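Local coordinates for carbohydrate-binding protein (Flavonifractor plautii, PDB 6N1B) that removes the acetyl group from N-acetylgalactosamine, probably that of the A blood antigen, as one step in converting type A blood to type O, at residues D49-H54 / D384-I389; I219-N224 / Q273-V278; E283-S288 / L303-D308; G324-W329 / L359-N364. One frame throughout, in Å; residues are numbered along the deposited sequence.

Contact 1: D49-H54 / D384-I389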
loop_
_atom_site.group_PDB
_atom_site.type_symbol
_atom_site.label_atom_id
_atom_site.label_comp_id
_atom_site.label_asym_id
_atom_site.label_seq_id
_atom_site.Cartn_x
_atom_site.Cartn_y
_atom_site.Cartn_z
ATOM N N ASP A 49 -18.595 -10.047 -3.784
ATOM C CA ASP A 49 -18.134 -8.903 -4.545
ATOM C C ASP A 49 -17.282 -7.970 -3.677
ATOM O O ASP A 49 -17.412 -7.891 -2.494
ATOM C CB ASP A 49 -19.370 -8.126 -5.041
ATOM C CG ASP A 49 -20.109 -8.763 -6.200
ATOM O OD1 ASP A 49 -19.617 -9.687 -6.855
ATOM O OD2 ASP A 49 -21.235 -8.296 -6.448
ATOM N N ASP A 50 -16.516 -7.101 -4.389
ATOM C CA ASP A 50 -15.947 -5.922 -3.799
ATOM C C ASP A 50 -14.929 -6.203 -2.650
ATOM O O ASP A 50 -14.730 -5.383 -1.764
ATOM C CB ASP A 50 -16.946 -4.878 -3.398
ATOM C CG ASP A 50 -17.780 -4.398 -4.555
ATOM O OD1 ASP A 50 -17.273 -4.341 -5.670
ATOM O OD2 ASP A 50 -18.994 -4.195 -4.393
ATOM N N GLN A 51 -14.294 -7.390 -2.726
ATOM C CA GLN A 51 -13.192 -7.697 -1.833
ATOM C C GLN A 51 -11.892 -7.006 -2.357
ATOM O O GLN A 51 -11.609 -7.113 -3.550
ATOM C CB GLN A 51 -13.010 -9.197 -1.648
ATOM C CG GLN A 51 -14.225 -9.891 -1.027
ATOM C CD GLN A 51 -13.969 -11.338 -0.840
ATOM O OE1 GLN A 51 -13.052 -11.670 -0.064
ATOM N NE2 GLN A 51 -14.697 -12.206 -1.532
ATOM N N VAL A 52 -11.175 -6.397 -1.401
ATOM C CA VAL A 52 -10.128 -5.478 -1.762
ATOM C C VAL A 52 -9.062 -5.505 -0.652
ATOM O O VAL A 52 -9.342 -5.807 0.512
ATOM C CB VAL A 52 -10.619 -4.034 -1.958
ATOM C CG1 VAL A 52 -11.462 -3.891 -3.246
ATOM C CG2 VAL A 52 -11.426 -3.545 -0.752
ATOM N N THR A 53 -7.797 -5.150 -1.081
ATOM C CA THR A 53 -6.674 -5.075 -0.138
ATOM C C THR A 53 -5.660 -4.075 -0.579
ATOM O O THR A 53 -5.688 -3.566 -1.705
ATOM C CB THR A 53 -6.081 -6.545 0.022
ATOM O OG1 THR A 53 -5.287 -6.576 1.190
ATOM C CG2 THR A 53 -5.272 -6.913 -1.184
ATOM N N HIS A 54 -4.731 -3.863 0.345
ATOM C CA HIS A 54 -3.531 -3.098 0.021
ATOM C C HIS A 54 -3.792 -1.722 -0.623
ATOM O O HIS A 54 -3.385 -1.423 -1.750
ATOM C CB HIS A 54 -2.570 -3.924 -0.818
ATOM C CG HIS A 54 -1.134 -3.478 -0.870
ATOM N ND1 HIS A 54 -0.615 -2.292 -1.398
ATOM C CD2 HIS A 54 -0.105 -4.293 -0.451
ATOM C CE1 HIS A 54 0.733 -2.423 -1.262
ATOM N NE2 HIS A 54 1.024 -3.579 -0.684
ATOM N N ASP A 384 -12.793 -18.470 1.742
ATOM C CA ASP A 384 -12.200 -18.993 2.929
ATOM C C ASP A 384 -11.968 -17.936 4.007
ATOM O O ASP A 384 -12.012 -18.143 5.238
ATOM C CB ASP A 384 -10.871 -19.741 2.672
ATOM C CG ASP A 384 -10.976 -20.783 1.622
ATOM O OD1 ASP A 384 -11.873 -21.641 1.681
ATOM O OD2 ASP A 384 -10.279 -20.718 0.625
ATOM N N ARG A 385 -11.687 -16.697 3.477
ATOM C CA ARG A 385 -11.560 -15.470 4.238
ATOM C C ARG A 385 -12.180 -14.363 3.336
ATOM O O ARG A 385 -12.475 -14.645 2.176
ATOM C CB ARG A 385 -10.013 -15.178 4.442
ATOM C CG ARG A 385 -9.295 -16.270 5.181
ATOM C CD ARG A 385 -7.836 -15.952 5.430
ATOM N NE ARG A 385 -7.246 -17.071 6.160
ATOM C CZ ARG A 385 -6.029 -17.525 5.997
ATOM N NH1 ARG A 385 -5.171 -17.017 5.144
ATOM N NH2 ARG A 385 -5.737 -18.636 6.676
ATOM N N ILE A 386 -12.377 -13.211 3.937
ATOM C CA ILE A 386 -12.894 -12.053 3.209
ATOM C C ILE A 386 -11.906 -10.905 3.404
ATOM O O ILE A 386 -11.417 -10.634 4.474
ATOM C CB ILE A 386 -14.292 -11.631 3.700
ATOM C CG1 ILE A 386 -15.350 -12.670 3.399
ATOM C CG2 ILE A 386 -14.731 -10.288 3.126
ATOM C CD1 ILE A 386 -15.796 -12.757 1.935
ATOM N N TRP A 387 -11.623 -10.221 2.290
ATOM C CA TRP A 387 -10.668 -9.110 2.220
ATOM C C TRP A 387 -11.401 -7.770 2.150
ATOM O O TRP A 387 -12.180 -7.572 1.171
ATOM C CB TRP A 387 -9.760 -9.210 0.980
ATOM C CG TRP A 387 -9.032 -10.506 0.749
ATOM C CD1 TRP A 387 -9.550 -11.676 0.386
ATOM C CD2 TRP A 387 -7.585 -10.705 0.843
ATOM N NE1 TRP A 387 -8.551 -12.648 0.164
ATOM C CE2 TRP A 387 -7.333 -12.057 0.479
ATOM C CE3 TRP A 387 -6.544 -9.883 1.163
ATOM C CZ2 TRP A 387 -6.063 -12.588 0.400
ATOM C CZ3 TRP A 387 -5.231 -10.424 1.161
ATOM C CH2 TRP A 387 -5.036 -11.758 0.772
ATOM N N ARG A 388 -11.115 -6.835 3.048
ATOM C CA ARG A 388 -11.673 -5.489 2.951
ATOM C C ARG A 388 -10.645 -4.430 3.379
ATOM O O ARG A 388 -9.584 -4.723 3.970
ATOM C CB ARG A 388 -12.888 -5.326 3.944
ATOM C CG ARG A 388 -14.065 -6.253 3.786
ATOM C CD ARG A 388 -14.795 -6.102 2.455
ATOM N NE ARG A 388 -15.941 -6.992 2.490
ATOM C CZ ARG A 388 -16.657 -7.346 1.454
ATOM N NH1 ARG A 388 -16.376 -6.881 0.224
ATOM N NH2 ARG A 388 -17.689 -8.195 1.625
ATOM N N ILE A 389 -11.014 -3.167 3.110
ATOM C CA ILE A 389 -10.256 -1.978 3.530
ATOM C C ILE A 389 -11.131 -1.125 4.403
ATOM O O ILE A 389 -12.273 -0.782 4.015
ATOM C CB ILE A 389 -9.825 -1.127 2.283
ATOM C CG1 ILE A 389 -8.840 -1.915 1.422
ATOM C CG2 ILE A 389 -9.230 0.192 2.722
ATOM C CD1 ILE A 389 -8.683 -1.326 -0.008
HETATM O O HOH W 1 -19.493 -8.298 -0.730
HETATM O O HOH W 2 -12.055 -14.471 -0.558
#
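The amide of Gln-51 lies across the side chain of Ile-386, the two crossing at about a right angle with Gln-51 CD 3.6 Å from Ile-386 CD1. Its oxygen points at the backbone: Trp-387 N donates to Gln-51 OE1 at 3.1 Å, a fairly straight bond of 161°. On the other end of the amide, NE2 is held by Asp-383 and the carbonyl of Ala-48, which fixes the rotation of this buried group. One residue on, Val-52 N donates to Trp-387 O at 3.0 Å.

Arg-388 starts out away from the 49-54 segment but bends back at CG (chi2 -63°), laying its guanidinium against the carbonyls that precede the strand. Arg-388 NH1 donates to Asp-49 O at 3.1 Å, in the planes of both groups, and more weakly to Asp-50 O at 3.0 Å. NH1 thus spans two successive carbonyls, while a water bridges Arg-388 NH2 and Asp-49 O.

Thr-53 runs beside the indole of Trp-387, its OG1 3.5 Å from Trp-387 CE3 at the ring edge; that hydroxyl also bonds Ser-357. The Trp-387 ring meets Tyr-335 of the glycan pocket edge-to-face, and its side chain comes within about 5 Å of two bound galactose units, so this seam backs the sugar site. Beyond it, the branch tip Val-52 CG2 packs on Ile-389 CD1.

The two strand segments meet at 63°: 52-60 edges the sheet that includes 67-75, whereas 385-395 runs next to 351-361, so the contact joins two blades of what appears to be a five-bladed beta-propeller.

Contact 2: I219-N224 / Q273-V278. With CA (calcium ion), chain D.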
loop_
_atom_site.group_PDB
_atom_site.type_symbol
_atom_site.label_atom_id
_atom_site.label_comp_id
_atom_site.label_asym_id
_atom_site.label_seq_id
_atom_site.Cartn_x
_atom_site.Cartn_y
_atom_site.Cartn_z
ATOM N N ILE A 219 12.958 7.466 -3.302
ATOM C CA ILE A 219 13.328 6.315 -2.533
ATOM C C ILE A 219 12.244 5.285 -2.622
ATOM O O ILE A 219 11.049 5.627 -2.471
ATOM C CB ILE A 219 13.666 6.660 -1.065
ATOM C CG1 ILE A 219 14.586 7.872 -0.971
ATOM C CG2 ILE A 219 14.215 5.460 -0.372
ATOM C CD1 ILE A 219 14.851 8.368 0.432
ATOM N N LEU A 220 12.606 4.025 -2.818
ATOM C CA LEU A 220 11.647 2.924 -2.868
ATOM C C LEU A 220 12.106 1.867 -1.861
ATOM O O LEU A 220 13.267 1.421 -1.931
ATOM C CB LEU A 220 11.571 2.355 -4.282
ATOM C CG LEU A 220 10.574 1.194 -4.545
ATOM C CD1 LEU A 220 10.203 1.182 -6.048
ATOM C CD2 LEU A 220 11.076 -0.166 -4.141
ATOM N N TRP A 221 11.270 1.508 -0.886
ATOM C CA TRP A 221 11.528 0.423 0.031
ATOM C C TRP A 221 10.673 -0.787 -0.339
ATOM O O TRP A 221 9.521 -0.635 -0.776
ATOM C CB TRP A 221 11.169 0.787 1.462
ATOM C CG TRP A 221 11.972 1.928 2.053
ATOM C CD1 TRP A 221 13.064 1.848 2.879
ATOM C CD2 TRP A 221 11.696 3.365 1.941
ATOM N NE1 TRP A 221 13.485 3.089 3.240
ATOM C CE2 TRP A 221 12.668 4.048 2.692
ATOM C CE3 TRP A 221 10.795 4.108 1.237
ATOM C CZ2 TRP A 221 12.705 5.423 2.794
ATOM C CZ3 TRP A 221 10.831 5.482 1.320
ATOM C CH2 TRP A 221 11.760 6.137 2.078
ATOM N N ALA A 222 11.240 -1.969 -0.250
ATOM C CA ALA A 222 10.529 -3.179 -0.585
ATOM C C ALA A 222 10.999 -4.309 0.329
ATOM O O ALA A 222 12.098 -4.234 0.895
ATOM C CB ALA A 222 10.708 -3.564 -2.069
ATOM N N ASN A 223 10.165 -5.355 0.482
ATOM C CA ASN A 223 10.526 -6.500 1.334
ATOM C C ASN A 223 11.060 -7.634 0.476
ATOM O O ASN A 223 10.429 -8.106 -0.478
ATOM C CB ASN A 223 9.317 -6.933 2.147
ATOM C CG ASN A 223 9.588 -8.041 3.078
ATOM O OD1 ASN A 223 10.749 -8.194 3.541
ATOM N ND2 ASN A 223 8.571 -8.797 3.440
ATOM N N ASN A 224 12.287 -8.074 0.835
ATOM C CA ASN A 224 12.985 -9.179 0.122
ATOM C C ASN A 224 12.643 -10.514 0.797
ATOM O O ASN A 224 13.127 -10.739 1.953
ATOM C CB ASN A 224 14.446 -8.906 0.126
ATOM C CG ASN A 224 15.212 -9.844 -0.761
ATOM O OD1 ASN A 224 14.843 -11.069 -0.795
ATOM N ND2 ASN A 224 16.225 -9.388 -1.452
ATOM N N GLN A 273 4.594 -2.867 3.777
ATOM C CA GLN A 273 4.862 -1.576 4.449
ATOM C C GLN A 273 4.495 -0.388 3.561
ATOM O O GLN A 273 4.442 -0.513 2.346
ATOM C CB GLN A 273 6.334 -1.456 4.848
ATOM C CG GLN A 273 7.327 -1.604 3.675
ATOM C CD GLN A 273 7.609 -3.036 3.230
ATOM O OE1 GLN A 273 7.742 -3.955 4.093
ATOM N NE2 GLN A 273 7.728 -3.251 1.887
ATOM N N ASP A 274 4.276 0.747 4.259
ATOM C CA ASP A 274 4.062 2.059 3.606
ATOM C C ASP A 274 4.951 3.019 4.405
ATOM O O ASP A 274 4.973 3.029 5.619
ATOM C CB ASP A 274 2.592 2.494 3.705
ATOM C CG ASP A 274 2.293 3.778 2.954
ATOM O OD1 ASP A 274 2.852 3.949 1.823
ATOM O OD2 ASP A 274 1.459 4.576 3.425
ATOM N N VAL A 275 5.593 3.884 3.639
ATOM C CA VAL A 275 6.493 4.947 4.235
ATOM C C VAL A 275 6.014 6.329 3.826
ATOM O O VAL A 275 5.571 6.537 2.703
ATOM C CB VAL A 275 7.954 4.740 3.815
ATOM C CG1 VAL A 275 8.884 5.805 4.414
ATOM C CG2 VAL A 275 8.432 3.340 4.202
ATOM N N GLN A 276 6.143 7.294 4.747
ATOM C CA GLN A 276 5.935 8.714 4.454
ATOM C C GLN A 276 7.110 9.513 5.015
ATOM O O GLN A 276 7.564 9.222 6.110
ATOM C CB GLN A 276 4.656 9.229 5.103
ATOM C CG GLN A 276 3.367 8.687 4.524
ATOM C CD GLN A 276 2.979 9.421 3.301
ATOM O OE1 GLN A 276 2.438 10.545 3.361
ATOM N NE2 GLN A 276 3.324 8.862 2.101
ATOM N N TYR A 277 7.521 10.555 4.270
ATOM C CA TYR A 277 8.297 11.615 4.925
ATOM C C TYR A 277 7.238 12.590 5.579
ATOM O O TYR A 277 6.326 13.018 4.826
ATOM C CB TYR A 277 9.271 12.348 4.012
ATOM C CG TYR A 277 10.058 13.342 4.819
ATOM C CD1 TYR A 277 11.146 12.951 5.667
ATOM C CD2 TYR A 277 9.707 14.698 4.793
ATOM C CE1 TYR A 277 11.803 13.884 6.495
ATOM C CE2 TYR A 277 10.392 15.626 5.559
ATOM C CZ TYR A 277 11.378 15.247 6.413
ATOM O OH TYR A 277 12.040 16.130 7.215
ATOM N N VAL A 278 7.447 12.921 6.836
ATOM C CA VAL A 278 6.504 13.771 7.573
ATOM C C VAL A 278 7.238 15.051 7.939
ATOM O O VAL A 278 7.976 15.111 8.922
ATOM C CB VAL A 278 5.944 13.050 8.779
ATOM C CG1 VAL A 278 4.943 13.979 9.484
ATOM C CG2 VAL A 278 5.268 11.735 8.427
HETATM CA CA CA D . 2.339 5.251 -0.152
HETATM O O HOH W 3 1.442 6.465 1.642
HETATM O O HOH W 4 4.606 5.908 0.277
HETATM O O HOH W 5 0.833 7.439 -0.954
HETATM O O HOH W 6 3.359 6.341 -2.088
#
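Asp-274 OD1 is gripped by a calcium ion at 2.4 Å and by the hydroxyl of Thr-208, while the flanking Gln-273 and Val-275 turn the opposite way to meet Asn-223 and Trp-221. Asp-56 and Asp-122 share the ion, and four waters also bind it. One of them donates to Asp-274 OD2 at 2.6 Å, another to Val-275 O at 2.7 Å. With the Phe-339 N-H also on OD2, the carboxylate is held on both oxygens.

Facing 219-224, Val-275 rides over the indole of Trp-221. Its CG1 methyl, anti to the backbone N (chi1 180°), makes a CH-pi contact 3.9 Å from the centroid of the six-membered ring and 21° off its normal. Ile-219 CG2 covers the opposite face, so the indole is sandwiched between aliphatic groups, and the indole NE1 donates a hydrogen bond to Gly-309 O.

Gln-273 bends at CG to lay its amide against the backbone of 222-223: Gln-273 NE2 stands 3.7 Å from Ala-222 CA and bonds Ser-206 O. Gln-273 OE1 lies 3.9 Å from Asn-223 CB, and Asn-223 ND2 is held by Trp-271 O.

The strands run nearly antiparallel, but their axes are 8.0 Å apart, too far for backbone pairing: two sheets pack through side chains. Strand 217-224 lies between 207-212 and 237-243, and 269-278 edges the next sheet, beside 283-291.

Contact 3: E283-S288 / L303-D308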
loop_
_atom_site.group_PDB
_atom_site.type_symbol
_atom_site.label_atom_id
_atom_site.label_comp_id
_atom_site.label_asym_id
_atom_site.label_seq_id
_atom_site.Cartn_x
_atom_site.Cartn_y
_atom_site.Cartn_z
ATOM N N GLU A 283 11.068 13.632 9.953
ATOM C CA GLU A 283 11.466 12.237 9.851
ATOM C C GLU A 283 10.630 11.451 8.931
ATOM O O GLU A 283 9.492 11.853 8.571
ATOM C CB GLU A 283 11.530 11.534 11.201
ATOM C CG GLU A 283 10.208 11.317 11.804
ATOM C CD GLU A 283 10.153 10.882 13.274
ATOM O OE1 GLU A 283 11.183 10.576 13.879
ATOM O OE2 GLU A 283 8.929 10.794 13.753
ATOM N N PHE A 284 11.181 10.310 8.502
ATOM C CA PHE A 284 10.414 9.283 7.817
ATOM C C PHE A 284 9.676 8.440 8.872
ATOM O O PHE A 284 10.213 8.141 9.942
ATOM C CB PHE A 284 11.298 8.381 6.933
ATOM C CG PHE A 284 12.059 9.088 5.882
ATOM C CD1 PHE A 284 13.275 9.705 6.126
ATOM C CD2 PHE A 284 11.587 9.120 4.588
ATOM C CE1 PHE A 284 13.973 10.401 5.106
ATOM C CE2 PHE A 284 12.231 9.772 3.558
ATOM C CZ PHE A 284 13.421 10.424 3.821
ATOM N N VAL A 285 8.431 8.089 8.499
ATOM C CA VAL A 285 7.558 7.269 9.322
ATOM C C VAL A 285 7.059 6.138 8.494
ATOM O O VAL A 285 6.683 6.303 7.366
ATOM C CB VAL A 285 6.421 8.130 9.929
ATOM C CG1 VAL A 285 5.524 7.256 10.805
ATOM C CG2 VAL A 285 6.972 9.319 10.719
ATOM N N CYS A 286 7.058 4.917 9.105
ATOM C CA CYS A 286 6.603 3.721 8.372
ATOM C C CYS A 286 5.629 2.916 9.259
ATOM O O CYS A 286 5.844 2.718 10.442
ATOM C CB CYS A 286 7.854 2.866 8.040
ATOM S SG CYS A 286 7.414 1.243 7.313
ATOM N N ILE A 287 4.552 2.510 8.564
ATOM C CA ILE A 287 3.659 1.513 9.143
ATOM C C ILE A 287 3.989 0.203 8.470
ATOM O O ILE A 287 3.833 0.033 7.260
ATOM C CB ILE A 287 2.151 1.943 8.916
ATOM C CG1 ILE A 287 1.842 3.131 9.737
ATOM C CG2 ILE A 287 1.278 0.787 9.291
ATOM C CD1 ILE A 287 0.391 3.590 9.663
ATOM N N SER A 288 4.429 -0.741 9.297
ATOM C CA SER A 288 4.861 -2.083 8.859
ATOM C C SER A 288 3.830 -3.149 9.278
ATOM O O SER A 288 3.550 -3.273 10.485
ATOM C CB SER A 288 6.229 -2.405 9.512
ATOM O OG SER A 288 6.561 -3.744 9.312
ATOM N N LEU A 303 4.830 0.607 14.242
ATOM C CA LEU A 303 5.333 1.881 13.770
ATOM C C LEU A 303 6.865 1.908 13.908
ATOM O O LEU A 303 7.365 1.533 14.973
ATOM C CB LEU A 303 4.697 3.023 14.563
ATOM C CG LEU A 303 4.865 4.441 14.013
ATOM C CD1 LEU A 303 4.036 4.541 12.772
ATOM C CD2 LEU A 303 4.519 5.437 15.072
ATOM N N THR A 304 7.541 2.458 12.896
ATOM C CA THR A 304 8.994 2.560 12.962
ATOM C C THR A 304 9.354 3.896 12.298
ATOM O O THR A 304 8.676 4.321 11.349
ATOM C CB THR A 304 9.659 1.339 12.350
ATOM O OG1 THR A 304 11.082 1.478 12.556
ATOM C CG2 THR A 304 9.320 1.051 10.924
ATOM N N THR A 305 10.396 4.562 12.759
ATOM C CA THR A 305 10.756 5.858 12.254
ATOM C C THR A 305 12.248 5.958 11.947
ATOM O O THR A 305 13.040 5.126 12.466
ATOM C CB THR A 305 10.360 6.972 13.223
ATOM O OG1 THR A 305 11.158 6.951 14.403
ATOM C CG2 THR A 305 8.906 6.979 13.605
ATOM N N SER A 306 12.621 6.969 11.170
ATOM C CA SER A 306 14.019 7.160 10.740
ATOM C C SER A 306 14.262 8.568 10.320
ATOM O O SER A 306 13.452 9.173 9.617
ATOM C CB SER A 306 14.254 6.275 9.533
ATOM O OG SER A 306 15.567 6.476 8.966
ATOM N N LYS A 307 15.446 9.130 10.689
ATOM C CA LYS A 307 15.815 10.436 10.242
ATOM C C LYS A 307 16.196 10.473 8.776
ATOM O O LYS A 307 16.152 11.529 8.151
ATOM C CB LYS A 307 16.929 10.975 11.091
ATOM C CG LYS A 307 16.494 11.299 12.426
ATOM C CD LYS A 307 15.632 12.626 12.421
ATOM C CE LYS A 307 14.792 13.068 13.634
ATOM N NZ LYS A 307 14.465 14.494 13.239
ATOM N N ASP A 308 16.705 9.351 8.235
ATOM C CA ASP A 308 17.327 9.266 6.929
ATOM C C ASP A 308 16.781 8.370 5.945
ATOM O O ASP A 308 17.205 8.341 4.763
ATOM C CB ASP A 308 18.892 9.035 7.094
ATOM C CG ASP A 308 19.214 7.836 7.906
ATOM O OD1 ASP A 308 18.356 6.957 8.052
ATOM O OD2 ASP A 308 20.349 7.693 8.375
#
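One edge of Phe-284, from CB to CE1, follows the opposite chain. Its CB sits 3.5 Å from Ser-306 O, CG is 4.0 Å from the same oxygen, and CD1 closes to 3.5 Å from Ser-306 O again, which lies in the ring plane at its edge. CE1 reaches past the strand end to Asp-308 C at 3.6 Å. With CG anti to its own carbonyl carbon (chi1 -59°), the ring is laid toward the chain leaving the strand, and Tyr-277 meets it edge-to-face.

The ring belongs to the antiparallel beta hairpin of 283-291 and 300-306. Phe-284 with Ser-306 and Cys-286 with Thr-304 are hydrogen-bonded pairs of it; Phe-284 N to Ser-306 O measures 2.8 Å, as does Cys-286 N to Thr-304 O. As strand 300-306 ends, Ser-306 OG accepts from Asp-308 N in an ST turn and itself bonds Asn-311 O, bending the chain round beside the phenyl ring.

The side chains of Val-285, Ile-287, Leu-303 and Thr-305 share the other face of the sheet. There Leu-303 CD1 wedges between neighbours, 3.7 Å from Val-285 CG1 and 4.0 Å from Ile-287 CG1, while Met-399 and Leu-403 of helix 396-404 press on Leu-303 from outside the hairpin.

Contact 4: G324-W329 / L359-N364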
loop_
_atom_site.group_PDB
_atom_site.type_symbol
_atom_site.label_atom_id
_atom_site.label_comp_id
_atom_site.label_asym_id
_atom_site.label_seq_id
_atom_site.Cartn_x
_atom_site.Cartn_y
_atom_site.Cartn_z
ATOM N N GLY A 324 -9.176 -7.548 15.047
ATOM C CA GLY A 324 -10.355 -7.394 15.904
ATOM C C GLY A 324 -10.753 -8.698 16.577
ATOM O O GLY A 324 -10.207 -9.795 16.320
ATOM N N PRO A 325 -11.791 -8.668 17.399
ATOM C CA PRO A 325 -12.250 -9.861 18.111
ATOM C C PRO A 325 -12.882 -10.840 17.126
ATOM O O PRO A 325 -13.336 -10.500 16.054
ATOM C CB PRO A 325 -13.303 -9.313 19.069
ATOM C CG PRO A 325 -13.575 -7.980 18.672
ATOM C CD PRO A 325 -12.516 -7.441 17.831
ATOM N N ASP A 326 -12.957 -12.096 17.553
ATOM C CA ASP A 326 -13.557 -13.166 16.706
ATOM C C ASP A 326 -14.860 -12.719 16.167
ATOM O O ASP A 326 -15.773 -12.283 16.932
ATOM C CB ASP A 326 -13.672 -14.462 17.486
ATOM C CG ASP A 326 -12.413 -15.060 17.848
ATOM O OD1 ASP A 326 -11.452 -15.134 17.100
ATOM O OD2 ASP A 326 -12.442 -15.698 18.917
ATOM N N GLY A 327 -15.001 -12.921 14.873
ATOM C CA GLY A 327 -16.177 -12.579 14.160
ATOM C C GLY A 327 -16.220 -11.270 13.479
ATOM O O GLY A 327 -17.140 -11.004 12.673
ATOM N N SER A 328 -15.247 -10.415 13.789
ATOM C CA SER A 328 -15.152 -9.066 13.170
ATOM C C SER A 328 -14.559 -9.209 11.783
ATOM O O SER A 328 -13.800 -10.162 11.472
ATOM C CB SER A 328 -14.314 -8.154 14.018
ATOM O OG SER A 328 -15.066 -7.869 15.174
ATOM N N TRP A 329 -14.765 -8.192 10.935
ATOM C CA TRP A 329 -14.256 -8.230 9.550
ATOM C C TRP A 329 -12.712 -8.220 9.503
ATOM O O TRP A 329 -12.149 -8.587 8.462
ATOM C CB TRP A 329 -14.822 -7.064 8.722
ATOM C CG TRP A 329 -14.327 -5.713 9.101
ATOM C CD1 TRP A 329 -14.858 -4.808 10.040
ATOM C CD2 TRP A 329 -13.149 -5.055 8.587
ATOM N NE1 TRP A 329 -14.139 -3.655 10.095
ATOM C CE2 TRP A 329 -13.073 -3.803 9.251
ATOM C CE3 TRP A 329 -12.196 -5.356 7.612
ATOM C CZ2 TRP A 329 -12.058 -2.890 8.993
ATOM C CZ3 TRP A 329 -11.217 -4.467 7.315
ATOM C CH2 TRP A 329 -11.137 -3.241 8.013
ATOM N N LEU A 359 -8.359 -8.971 6.927
ATOM C CA LEU A 359 -9.105 -10.181 6.507
ATOM C C LEU A 359 -9.864 -10.731 7.712
ATOM O O LEU A 359 -9.386 -10.645 8.830
ATOM C CB LEU A 359 -8.152 -11.274 5.991
ATOM C CG LEU A 359 -7.455 -11.024 4.676
ATOM C CD1 LEU A 359 -6.274 -10.081 4.768
ATOM C CD2 LEU A 359 -7.036 -12.320 4.079
ATOM N N GLN A 360 -11.025 -11.353 7.362
ATOM C CA GLN A 360 -11.826 -12.109 8.293
ATOM C C GLN A 360 -11.606 -13.544 8.027
ATOM O O GLN A 360 -11.606 -14.019 6.869
ATOM C CB GLN A 360 -13.304 -11.736 8.156
ATOM C CG GLN A 360 -14.161 -12.446 9.200
ATOM C CD GLN A 360 -15.625 -12.046 9.242
ATOM O OE1 GLN A 360 -16.046 -11.086 8.588
ATOM N NE2 GLN A 360 -16.397 -12.860 10.009
ATOM N N LYS A 361 -11.423 -14.343 9.108
ATOM C CA LYS A 361 -11.230 -15.810 9.006
ATOM C C LYS A 361 -12.549 -16.601 8.931
ATOM O O LYS A 361 -13.572 -16.191 9.397
ATOM C CB LYS A 361 -10.374 -16.353 10.125
ATOM C CG LYS A 361 -10.923 -16.037 11.508
ATOM C CD LYS A 361 -10.004 -16.623 12.597
ATOM C CE LYS A 361 -10.181 -15.809 13.826
ATOM N NZ LYS A 361 -11.520 -15.850 14.326
ATOM N N ASP A 362 -12.415 -17.796 8.367
ATOM C CA ASP A 362 -13.475 -18.798 8.535
ATOM C C ASP A 362 -14.825 -18.385 7.987
ATOM O O ASP A 362 -15.890 -18.591 8.554
ATOM C CB ASP A 362 -13.582 -19.304 9.964
ATOM C CG ASP A 362 -12.310 -19.927 10.438
ATOM O OD1 ASP A 362 -11.685 -20.716 9.725
ATOM O OD2 ASP A 362 -11.978 -19.611 11.561
ATOM N N THR A 363 -14.809 -17.774 6.803
ATOM C CA THR A 363 -15.975 -17.067 6.304
ATOM C C THR A 363 -16.843 -17.872 5.256
ATOM O O THR A 363 -17.906 -17.367 4.862
ATOM C CB THR A 363 -15.613 -15.750 5.652
ATOM O OG1 THR A 363 -14.527 -15.914 4.741
ATOM C CG2 THR A 363 -15.269 -14.699 6.681
ATOM N N ASN A 364 -16.463 -19.086 4.934
ATOM C CA ASN A 364 -17.171 -19.745 3.769
ATOM C C ASN A 364 -18.691 -19.845 4.140
ATOM O O ASN A 364 -19.014 -20.387 5.156
ATOM C CB ASN A 364 -16.692 -21.151 3.543
ATOM C CG ASN A 364 -15.203 -21.239 3.383
ATOM O OD1 ASN A 364 -14.738 -21.471 2.159
ATOM N ND2 ASN A 364 -14.445 -21.106 4.411
#
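Asp-326 and Lys-361 join a type II beta turn, Pro-325 to Ser-328, to strand 351-361. The turn is closed by Ser-328 N donating to Pro-325 O at 3.0 Å. A weak second bond reaches that carbonyl from the serine hydroxyl. Gly-327 holds the turn's third position with the positive phi (95°) that such turns call for there.

The charged interaction is a salt bridge of 2.9 Å between Lys-361 NZ and Asp-326 OD1. The ammonium approaches from above the carboxylate plane, 41° out of it, brought there by a bend at the last carbon of the lysine chain (chi4 62°). Asp-331 is a second acidic partner of the same NZ, and its carboxylate also takes the N-H of Gly-327, so lysine and turn are tied to one aspartate.

Packing is the work of Gln-360, whose extended side chain runs alongside the backbone of the loop: CG touches Ser-328 O at 3.2 Å, and OE1 lies 3.5 Å from Trp-329 CA. Trp-329 leaves the backbone pointing away from 359-364; Tyr-35 meets its indole edge-to-face, and NE1 bonds a glycerol, probably from the crystallisation liquor.

Among the backbones the fit is close but unbonded. Trp-329 O comes within 3.2 Å of Gln-360 N at a poor angle, and that N-H instead pairs with Ile-386 O of the adjacent strand.

In the fold
Contact 1 closes a loop of some 330 residues, and contacts 2, 3 and 4 follow one another inside it. Contacts 1 and 4, centres 11 Å apart, share the sheet in which 385-395 pairs with 351-361. Contacts 2 and 3, centres 9 Å apart, share another through strands 269-278 and 283-291. Contacts 1 and 3 lie on opposite sides of the chain's centre, 27 Å between centres, yet the nearest atoms of contacts 1 and 2 are about 6 Å apart. Five antiparallel sheets fit a five-bladed beta-propeller; on that reading contacts 1 and 2 each bridge two blades, contact 1 beside the glycan and contact 2 at a calcium ion, whereas contact 3 lies within one.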